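Local coordinates for SusD homolog (PDB 3EHM), which probably binds mucin O-glycans at the cell surface of a gut Bacteroides as a SusD-like lipoprotein, assisting their capture and use, at residues 34-38 against 51-56; 46-50 against 262-267; 95-100 against 132-136. All coordinates share one frame; numbering follows the deposited sequence.

How the contacts relate
The three contacts lie within the SusD-like fold, and helix 47-57 ties the first two together: its start carries contact 2, the rest contact 1, with centres about 11 Å apart. There Gln-53 of 51-56 lies beside Ser-263 and Tyr-267 of 262-267, while Pro-38 CB packs on Pro-48 O at 3.8 Å. Contact 3 joins helices 85-110 and 116-140, its centre about 10 Å from that of contact 1. The link between these two is a buried salt bridge, Asp-56 OD1 to Arg-135 NH2 at 3.1 Å. Contacts 2 and 3 do not touch, their nearest atoms being about 10 Å apart.

Contact 1: residues 34-38 against 51-56; sequences QRVIP and DLQNTD
Pro-38 presses its ring against the side of helix 47-57, between Asp-51, Leu-52 and Thr-55, and this is where the contact is tight. Its CB sits 3.6 Å from Asp-51 CB, and the far side of the ring runs up against Thr-55, with Pro-38 CD 3.8 Å from the hydroxyl OG1. Next to it Ile-37 CG2 touches Leu-52 CD1 at 3.8 Å; with CG2 anti to the backbone N (CG1 at chi1 -62°), the branch methyl rather than the longer arm does the touching. The chain has just left helix 23-36 here, so near the N-terminus of the SusD-like fold two consecutive helices and the loop between them pack together, the exit of the first lying on the later turns of helix 47-57. Thr-55 OG1 also gives its proton to Asp-56 OD1, 2.6 Å away, on the anti side of the carboxylate, and the same oxygen takes a salt bridge from Arg-135. A valine in place of Thr-55 would probably leave Asp-56 OD1 without its hydroxyl donor and the carboxylate less firmly oriented. The other flank is loose and wet. Arg-35, its chain bent at chi2 (-66°), brings NH1 only to 4.1 Å from Asp-51 OD1, too long for a salt bridge. Two waters fill in at the guanidinium edge, one of them 2.6 Å from Arg-35 NH1. Both also reach Asp-51 OD1, and the second donates to it at 2.7 Å. The other carboxylate oxygen, OD2, is hydrogen-bonded to Tyr-90.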
loop_
_atom_site.group_PDB
_atom_site.type_symbol
_atom_site.label_atom_id
_atom_site.label_comp_id
_atom_site.label_asym_id
_atom_site.label_seq_id
_atom_site.Cartn_x
_atom_site.Cartn_y
_atom_site.Cartn_z
ATOM N N GLN A 34 -3.272 8.443 -13.296
ATOM C CA GLN A 34 -1.939 7.879 -13.452
ATOM C C GLN A 34 -1.021 8.264 -12.297
ATOM O O GLN A 34 0.066 7.711 -12.161
ATOM C CB GLN A 34 -1.320 8.357 -14.761
ATOM C CG GLN A 34 -2.111 7.961 -15.986
ATOM C CD GLN A 34 -1.581 8.624 -17.232
ATOM O OE1 GLN A 34 -0.489 8.305 -17.698
ATOM N NE2 GLN A 34 -2.348 9.566 -17.773
ATOM N N ARG A 35 -1.460 9.212 -11.473
ATOM C CA ARG A 35 -0.662 9.686 -10.342
ATOM C C ARG A 35 -0.932 9.009 -8.999
ATOM O O ARG A 35 -0.064 9.007 -8.124
ATOM C CB ARG A 35 -0.856 11.195 -10.162
ATOM C CG ARG A 35 -0.359 12.036 -11.319
ATOM C CD ARG A 35 1.145 11.946 -11.463
ATOM N NE ARG A 35 1.621 12.825 -12.524
ATOM C CZ ARG A 35 2.901 13.085 -12.760
ATOM N NH1 ARG A 35 3.840 12.530 -12.006
ATOM N NH2 ARG A 35 3.238 13.902 -13.752
ATOM N N VAL A 36 -2.132 8.463 -8.817
ATOM C CA VAL A 36 -2.475 7.804 -7.554
ATOM C C VAL A 36 -1.333 6.871 -7.154
ATOM O O VAL A 36 -0.826 6.932 -6.035
ATOM C CB VAL A 36 -3.788 7.021 -7.690
ATOM C CG1 VAL A 36 -4.109 6.298 -6.385
ATOM C CG2 VAL A 36 -4.910 7.985 -8.059
ATOM N N ILE A 37 -0.956 6.005 -8.086
ATOM C CA ILE A 37 0.163 5.087 -7.931
ATOM C C ILE A 37 0.853 5.302 -9.276
ATOM O O ILE A 37 0.303 4.948 -10.318
ATOM C CB ILE A 37 -0.289 3.623 -7.795
ATOM C CG1 ILE A 37 -1.142 3.452 -6.533
ATOM C CG2 ILE A 37 0.933 2.719 -7.711
ATOM C CD1 ILE A 37 -1.564 2.017 -6.266
ATOM N N PRO A 38 2.061 5.890 -9.263
ATOM C CA PRO A 38 2.873 6.205 -10.446
ATOM C C PRO A 38 2.913 5.205 -11.588
ATOM O O PRO A 38 3.393 4.090 -11.430
ATOM C CB PRO A 38 4.268 6.443 -9.865
ATOM C CG PRO A 38 3.998 6.883 -8.476
ATOM C CD PRO A 38 2.887 5.977 -8.045
ATOM N N ASP A 51 9.545 6.918 -10.322
ATOM C CA ASP A 51 8.608 7.395 -9.307
ATOM C C ASP A 51 8.087 6.240 -8.447
ATOM O O ASP A 51 8.022 6.353 -7.225
ATOM C CB ASP A 51 7.424 8.110 -9.961
ATOM C CG ASP A 51 7.825 9.383 -10.693
ATOM O OD1 ASP A 51 6.944 9.981 -11.341
ATOM O OD2 ASP A 51 9.001 9.794 -10.621
ATOM N N LEU A 52 7.715 5.135 -9.088
ATOM C CA LEU A 52 7.195 3.971 -8.368
ATOM C C LEU A 52 8.244 3.387 -7.426
ATOM O O LEU A 52 7.909 2.812 -6.389
ATOM C CB LEU A 52 6.737 2.898 -9.353
ATOM C CG LEU A 52 6.003 1.719 -8.710
ATOM C CD1 LEU A 52 4.680 2.213 -8.127
ATOM C CD2 LEU A 52 5.757 0.636 -9.743
ATOM N N GLN A 53 9.514 3.521 -7.792
ATOM C CA GLN A 53 10.594 3.029 -6.938
ATOM C C GLN A 53 10.526 3.768 -5.610
ATOM O O GLN A 53 10.611 3.171 -4.530
ATOM C CB GLN A 53 11.956 3.305 -7.576
ATOM C CG GLN A 53 12.520 2.166 -8.395
ATOM C CD GLN A 53 13.984 2.377 -8.728
ATOM O OE1 GLN A 53 14.720 1.419 -8.975
ATOM N NE2 GLN A 53 14.415 3.633 -8.744
ATOM N N ASN A 54 10.362 5.081 -5.715
ATOM C CA ASN A 54 10.299 5.983 -4.572
ATOM C C ASN A 54 9.096 5.733 -3.667
ATOM O O ASN A 54 9.211 5.789 -2.442
ATOM C CB ASN A 54 10.276 7.430 -5.086
ATOM C CG ASN A 54 10.180 8.454 -3.968
ATOM O OD1 ASN A 54 9.286 9.306 -3.968
ATOM N ND2 ASN A 54 11.104 8.386 -3.018
ATOM N N THR A 55 7.946 5.440 -4.265
ATOM C CA THR A 55 6.732 5.221 -3.484
ATOM C C THR A 55 6.484 3.783 -3.041
ATOM O O THR A 55 6.084 3.546 -1.902
ATOM C CB THR A 55 5.476 5.672 -4.268
ATOM O OG1 THR A 55 5.272 4.801 -5.389
ATOM C CG2 THR A 55 5.640 7.096 -4.774
ATOM N N ASP A 56 6.738 2.830 -3.934
ATOM C CA ASP A 56 6.454 1.426 -3.652
ATOM C C ASP A 56 7.577 0.387 -3.636
ATOM O O ASP A 56 7.686 -0.407 -2.701
ATOM C CB ASP A 56 5.406 0.917 -4.656
ATOM C CG ASP A 56 4.028 1.531 -4.455
ATOM O OD1 ASP A 56 3.891 2.776 -4.435
ATOM O OD2 ASP A 56 3.066 0.745 -4.337
HETATM O O HOH W 1 4.294 10.776 -10.135
HETATM O O HOH W 2 7.036 12.503 -12.197
#

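Contact 2: residues 46-50 against 262-267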
loop_
_atom_site.group_PDB
_atom_site.type_symbol
_atom_site.label_atom_id
_atom_site.label_comp_id
_atom_site.label_asym_id
_atom_site.label_seq_id
_atom_site.Cartn_x
_atom_site.Cartn_y
_atom_site.Cartn_z
ATOM N N THR A 46 11.309 5.082 -18.634
ATOM C CA THR A 46 11.521 4.802 -17.210
ATOM C C THR A 46 11.065 5.858 -16.208
ATOM O O THR A 46 11.165 5.638 -14.999
ATOM C CB THR A 46 13.013 4.529 -16.917
ATOM O OG1 THR A 46 13.783 5.688 -17.266
ATOM C CG2 THR A 46 13.513 3.323 -17.720
ATOM N N GLY A 47 10.580 6.996 -16.694
ATOM C CA GLY A 47 10.139 8.053 -15.793
ATOM C C GLY A 47 9.199 7.610 -14.682
ATOM O O GLY A 47 9.548 7.682 -13.502
ATOM N N PRO A 48 7.986 7.152 -15.024
ATOM C CA PRO A 48 7.034 6.712 -14.002
ATOM C C PRO A 48 7.610 5.604 -13.127
ATOM O O PRO A 48 7.253 5.484 -11.954
ATOM C CB PRO A 48 5.839 6.248 -14.828
ATOM C CG PRO A 48 5.900 7.165 -16.022
ATOM C CD PRO A 48 7.365 7.143 -16.359
ATOM N N GLY A 49 8.502 4.805 -13.707
ATOM C CA GLY A 49 9.132 3.719 -12.971
ATOM C C GLY A 49 10.051 4.232 -11.876
ATOM O O GLY A 49 10.149 3.628 -10.804
ATOM N N ASN A 50 10.740 5.339 -12.136
ATOM C CA ASN A 50 11.611 5.913 -11.121
ATOM C C ASN A 50 10.707 6.371 -9.975
ATOM O O ASN A 50 11.048 6.220 -8.804
ATOM C CB ASN A 50 12.398 7.123 -11.661
ATOM C CG ASN A 50 13.458 6.738 -12.689
ATOM O OD1 ASN A 50 13.886 5.588 -12.763
ATOM N ND2 ASN A 50 13.900 7.719 -13.474
ATOM N N ALA A 262 10.734 -0.925 -15.183
ATOM C CA ALA A 262 12.022 -0.236 -15.122
ATOM C C ALA A 262 12.921 -0.802 -14.017
ATOM O O ALA A 262 14.064 -1.178 -14.272
ATOM C CB ALA A 262 11.807 1.258 -14.906
ATOM N N SER A 263 12.408 -0.876 -12.793
ATOM C CA SER A 263 13.214 -1.384 -11.689
ATOM C C SER A 263 13.451 -2.895 -11.724
ATOM O O SER A 263 14.513 -3.371 -11.321
ATOM C CB SER A 263 12.589 -0.993 -10.349
ATOM O OG SER A 263 13.462 -1.338 -9.286
ATOM N N VAL A 264 12.473 -3.652 -12.209
ATOM C CA VAL A 264 12.621 -5.104 -12.274
ATOM C C VAL A 264 13.533 -5.570 -13.409
ATOM O O VAL A 264 14.445 -6.367 -13.186
ATOM C CB VAL A 264 11.243 -5.813 -12.434
ATOM C CG1 VAL A 264 11.444 -7.294 -12.751
ATOM C CG2 VAL A 264 10.428 -5.670 -11.150
ATOM N N ASN A 265 13.300 -5.065 -14.619
ATOM C CA ASN A 265 14.082 -5.494 -15.778
ATOM C C ASN A 265 15.164 -4.554 -16.291
ATOM O O ASN A 265 16.227 -5.009 -16.710
ATOM C CB ASN A 265 13.147 -5.836 -16.941
ATOM C CG ASN A 265 12.166 -6.935 -16.597
ATOM O OD1 ASN A 265 12.527 -7.935 -15.975
ATOM N ND2 ASN A 265 10.920 -6.762 -17.010
ATOM N N GLU A 266 14.898 -3.253 -16.279
ATOM C CA GLU A 266 15.876 -2.295 -16.775
ATOM C C GLU A 266 17.047 -2.079 -15.826
ATOM O O GLU A 266 18.206 -2.225 -16.215
ATOM C CB GLU A 266 15.203 -0.952 -17.062
ATOM C CG GLU A 266 14.166 -0.987 -18.181
ATOM C CD GLU A 266 14.723 -1.527 -19.492
ATOM O OE1 GLU A 266 15.869 -1.174 -19.851
ATOM O OE2 GLU A 266 14.007 -2.296 -20.168
ATOM N N TYR A 267 16.743 -1.737 -14.579
ATOM C CA TYR A 267 17.781 -1.483 -13.589
ATOM C C TYR A 267 18.230 -2.740 -12.843
ATOM O O TYR A 267 19.298 -2.748 -12.220
ATOM C CB TYR A 267 17.293 -0.446 -12.569
ATOM C CG TYR A 267 16.755 0.839 -13.169
ATOM C CD1 TYR A 267 17.359 1.428 -14.281
ATOM C CD2 TYR A 267 15.666 1.493 -12.591
ATOM C CE1 TYR A 267 16.888 2.639 -14.803
ATOM C CE2 TYR A 267 15.192 2.703 -13.101
ATOM C CZ TYR A 267 15.807 3.270 -14.206
ATOM O OH TYR A 267 15.354 4.477 -14.695
HETATM O O HOH W 3 10.267 0.762 -11.605
#
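Tyr-267 reaches across from segment 262-267 to the start of helix 47-57 and the residue before it, where its hydroxyl meets Asn-50 and Thr-46 together. This is a helix-to-helix contact of the SusD-like fold joining parts more than 200 residues apart in sequence. The tyrosine and asparagine side chains cross at about a right angle, yet their flat groups are nearly coplanar, with amide and ring planes only 18° apart. Asn-50 OD1 therefore lies at the ring edge, and Tyr-267 OH donates to Asn-50 OD1 at 2.7 Å, in the carbonyl plane and on a lone pair of the amide oxygen. Close alongside the edge, Asn-50 OD1 is also 3.2 Å from the ring carbon CE2 of Tyr-267. Thr-46 comes at the hydroxyl obliquely: Thr-46 OG1 gives Tyr-267 OH a weak hydrogen bond at 3.2 Å, so the tyrosine oxygen accepts from one neighbour while donating to the other. With OG1 between the backbone N and the carbonyl carbon (chi1 61°), Thr-46 CG2 is anti to the carbonyl carbon and rests 3.9 Å from Ala-262 CB. That alanine methyl also points at Gly-49: Ala-262 CB lies 4.1 Å from Gly-49 CA, and the CA atoms of the two residues are 5.3 Å apart. Around the ring, the side chain of Gln-53, one turn further along helix 47-57, packs against Tyr-267, and Lys-318 bonds to its backbone oxygen. On the Gly-49 side the two helices are bridged by a water, which donates to Gly-49 O at 3.0 Å and accepts from the backbone N of Ser-263.

Contact 3: residues 95-100 against 132-136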
loop_
_atom_site.group_PDB
_atom_site.type_symbol
_atom_site.label_atom_id
_atom_site.label_comp_id
_atom_site.label_asym_id
_atom_site.label_seq_id
_atom_site.Cartn_x
_atom_site.Cartn_y
_atom_site.Cartn_z
ATOM N N PHE A 95 3.600 11.506 -3.771
ATOM C CA PHE A 95 2.474 11.161 -2.910
ATOM C C PHE A 95 1.429 12.267 -2.785
ATOM O O PHE A 95 0.259 11.981 -2.540
ATOM C CB PHE A 95 2.961 10.797 -1.497
ATOM C CG PHE A 95 3.499 9.397 -1.367
ATOM C CD1 PHE A 95 4.825 9.178 -0.995
ATOM C CD2 PHE A 95 2.676 8.296 -1.590
ATOM C CE1 PHE A 95 5.322 7.882 -0.842
ATOM C CE2 PHE A 95 3.164 6.992 -1.439
ATOM C CZ PHE A 95 4.491 6.786 -1.064
ATOM N N TYR A 96 1.834 13.525 -2.956
ATOM C CA TYR A 96 0.884 14.625 -2.785
ATOM C C TYR A 96 0.788 15.711 -3.854
ATOM O O TYR A 96 -0.284 15.930 -4.412
ATOM C CB TYR A 96 1.137 15.313 -1.433
ATOM C CG TYR A 96 0.226 16.497 -1.140
ATOM C CD1 TYR A 96 -1.028 16.315 -0.554
ATOM C CD2 TYR A 96 0.617 17.799 -1.461
ATOM C CE1 TYR A 96 -1.875 17.404 -0.293
ATOM C CE2 TYR A 96 -0.220 18.891 -1.213
ATOM C CZ TYR A 96 -1.463 18.687 -0.627
ATOM O OH TYR A 96 -2.287 19.767 -0.382
ATOM N N SER A 97 1.895 16.396 -4.131
ATOM C CA SER A 97 1.869 17.510 -5.072
ATOM C C SER A 97 1.626 17.246 -6.555
ATOM O O SER A 97 0.999 18.074 -7.217
ATOM C CB SER A 97 3.131 18.369 -4.901
ATOM O OG SER A 97 4.303 17.681 -5.299
ATOM N N GLN A 98 2.101 16.125 -7.097
ATOM C CA GLN A 98 1.877 15.868 -8.523
ATOM C C GLN A 98 0.388 15.785 -8.845
ATOM O O GLN A 98 -0.073 16.376 -9.823
ATOM C CB GLN A 98 2.577 14.578 -8.979
ATOM C CG GLN A 98 4.105 14.688 -9.098
ATOM C CD GLN A 98 4.587 15.625 -10.212
ATOM O OE1 GLN A 98 5.787 15.888 -10.335
ATOM N NE2 GLN A 98 3.663 16.121 -11.026
ATOM N N ILE A 99 -0.371 15.071 -8.019
ATOM C CA ILE A 99 -1.802 14.944 -8.260
ATOM C C ILE A 99 -2.563 16.218 -7.853
ATOM O O ILE A 99 -3.661 16.479 -8.346
ATOM C CB ILE A 99 -2.374 13.702 -7.527
ATOM C CG1 ILE A 99 -3.748 13.354 -8.103
ATOM C CG2 ILE A 99 -2.468 13.959 -6.031
ATOM C CD1 ILE A 99 -4.299 12.030 -7.609
ATOM N N PHE A 100 -1.972 17.019 -6.969
ATOM C CA PHE A 100 -2.603 18.269 -6.532
ATOM C C PHE A 100 -2.841 19.196 -7.719
ATOM O O PHE A 100 -3.895 19.820 -7.828
ATOM C CB PHE A 100 -1.721 19.014 -5.527
ATOM C CG PHE A 100 -2.280 20.352 -5.109
ATOM C CD1 PHE A 100 -3.240 20.438 -4.107
ATOM C CD2 PHE A 100 -1.866 21.524 -5.739
ATOM C CE1 PHE A 100 -3.788 21.671 -3.736
ATOM C CE2 PHE A 100 -2.408 22.763 -5.379
ATOM C CZ PHE A 100 -3.370 22.833 -4.373
ATOM N N ALA A 132 -5.338 8.918 -3.317
ATOM C CA ALA A 132 -3.930 9.289 -3.399
ATOM C C ALA A 132 -3.445 9.940 -2.105
ATOM O O ALA A 132 -2.378 9.598 -1.592
ATOM C CB ALA A 132 -3.708 10.235 -4.572
ATOM N N TRP A 133 -4.228 10.869 -1.567
ATOM C CA TRP A 133 -3.817 11.549 -0.346
ATOM C C TRP A 133 -3.943 10.704 0.911
ATOM O O TRP A 133 -3.405 11.069 1.956
ATOM C CB TRP A 133 -4.557 12.878 -0.202
ATOM C CG TRP A 133 -4.099 13.888 -1.215
ATOM C CD1 TRP A 133 -3.133 13.713 -2.173
ATOM C CD2 TRP A 133 -4.570 15.231 -1.366
ATOM N NE1 TRP A 133 -2.975 14.865 -2.903
ATOM C CE2 TRP A 133 -3.845 15.813 -2.431
ATOM C CE3 TRP A 133 -5.535 16.000 -0.702
ATOM C CZ2 TRP A 133 -4.054 17.132 -2.850
ATOM C CZ3 TRP A 133 -5.743 17.313 -1.118
ATOM C CH2 TRP A 133 -5.005 17.863 -2.182
ATOM N N LEU A 134 -4.647 9.579 0.814
ATOM C CA LEU A 134 -4.749 8.671 1.947
ATOM C C LEU A 134 -3.338 8.094 2.085
ATOM O O LEU A 134 -2.841 7.886 3.190
ATOM C CB LEU A 134 -5.753 7.548 1.672
ATOM C CG LEU A 134 -5.785 6.422 2.719
ATOM C CD1 LEU A 134 -6.025 7.006 4.110
ATOM C CD2 LEU A 134 -6.884 5.424 2.367
ATOM N N ARG A 135 -2.695 7.848 0.946
ATOM C CA ARG A 135 -1.328 7.336 0.936
ATOM C C ARG A 135 -0.404 8.416 1.498
ATOM O O ARG A 135 0.489 8.134 2.299
ATOM C CB ARG A 135 -0.888 7.001 -0.496
ATOM C CG ARG A 135 -1.514 5.736 -1.074
ATOM C CD ARG A 135 -1.539 5.789 -2.597
ATOM N NE ARG A 135 -0.212 5.843 -3.213
ATOM C CZ ARG A 135 0.582 4.790 -3.380
ATOM N NH1 ARG A 135 0.193 3.587 -2.972
ATOM N NH2 ARG A 135 1.753 4.933 -3.986
ATOM N N ALA A 136 -0.627 9.653 1.066
ATOM C CA ALA A 136 0.189 10.783 1.511
ATOM C C ALA A 136 0.195 10.920 3.030
ATOM O O ALA A 136 1.258 10.976 3.653
ATOM C CB ALA A 136 -0.316 12.075 0.872
HETATM O O HOH W 4 -0.392 9.261 -3.438
#
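Trp-133 stacks on Tyr-96, offset and somewhat tilted, and its indole is a main part of the contact between segments 95-100 and 132-136, which run nearly antiparallel (154° between their directions). From CB, with CG anti to the carbonyl carbon, the side chain heads for helix 85-110. Trp-133 CD1 comes first, 3.8 Å from Phe-95 O. Next, NE1 of Trp-133 donates to Tyr-96 O at 3.3 Å, the bond bent to 148° and the acceptor tilted out of the indole plane; Ile-99 CG2 crowds the same nitrogen. Trp-133 CE2 then has Tyr-96 CE1 over the ring face at 3.3 Å, the planes of the stack being 26° apart. Further out Trp-133 CZ2 meets Phe-100 CD1 edge to edge at 3.6 Å, and at the tip Trp-133 CH2 lies 3.7 Å from Phe-100 CD1. Beside the indole, Ile-99 CD1 packs on Ala-132 CB. On the other flank Phe-95 CE2 lies over one face of the Arg-135 guanidinium, 3.6 Å from Arg-135 NH2. A water lies within hydrogen-bonding distance of Phe-95 O and of Ala-132 O. Tyr-96 OH bonds to Ala-144 O, and the Arg-135 charge is paired with Asp-56. The antiparallel pair belongs to the helical, TPR-related body of the SusD-like fold: helix 23-36 packs on it through Ile-99, helix 197-215 through Leu-134, and helix 449-459 through Phe-95 and Arg-135.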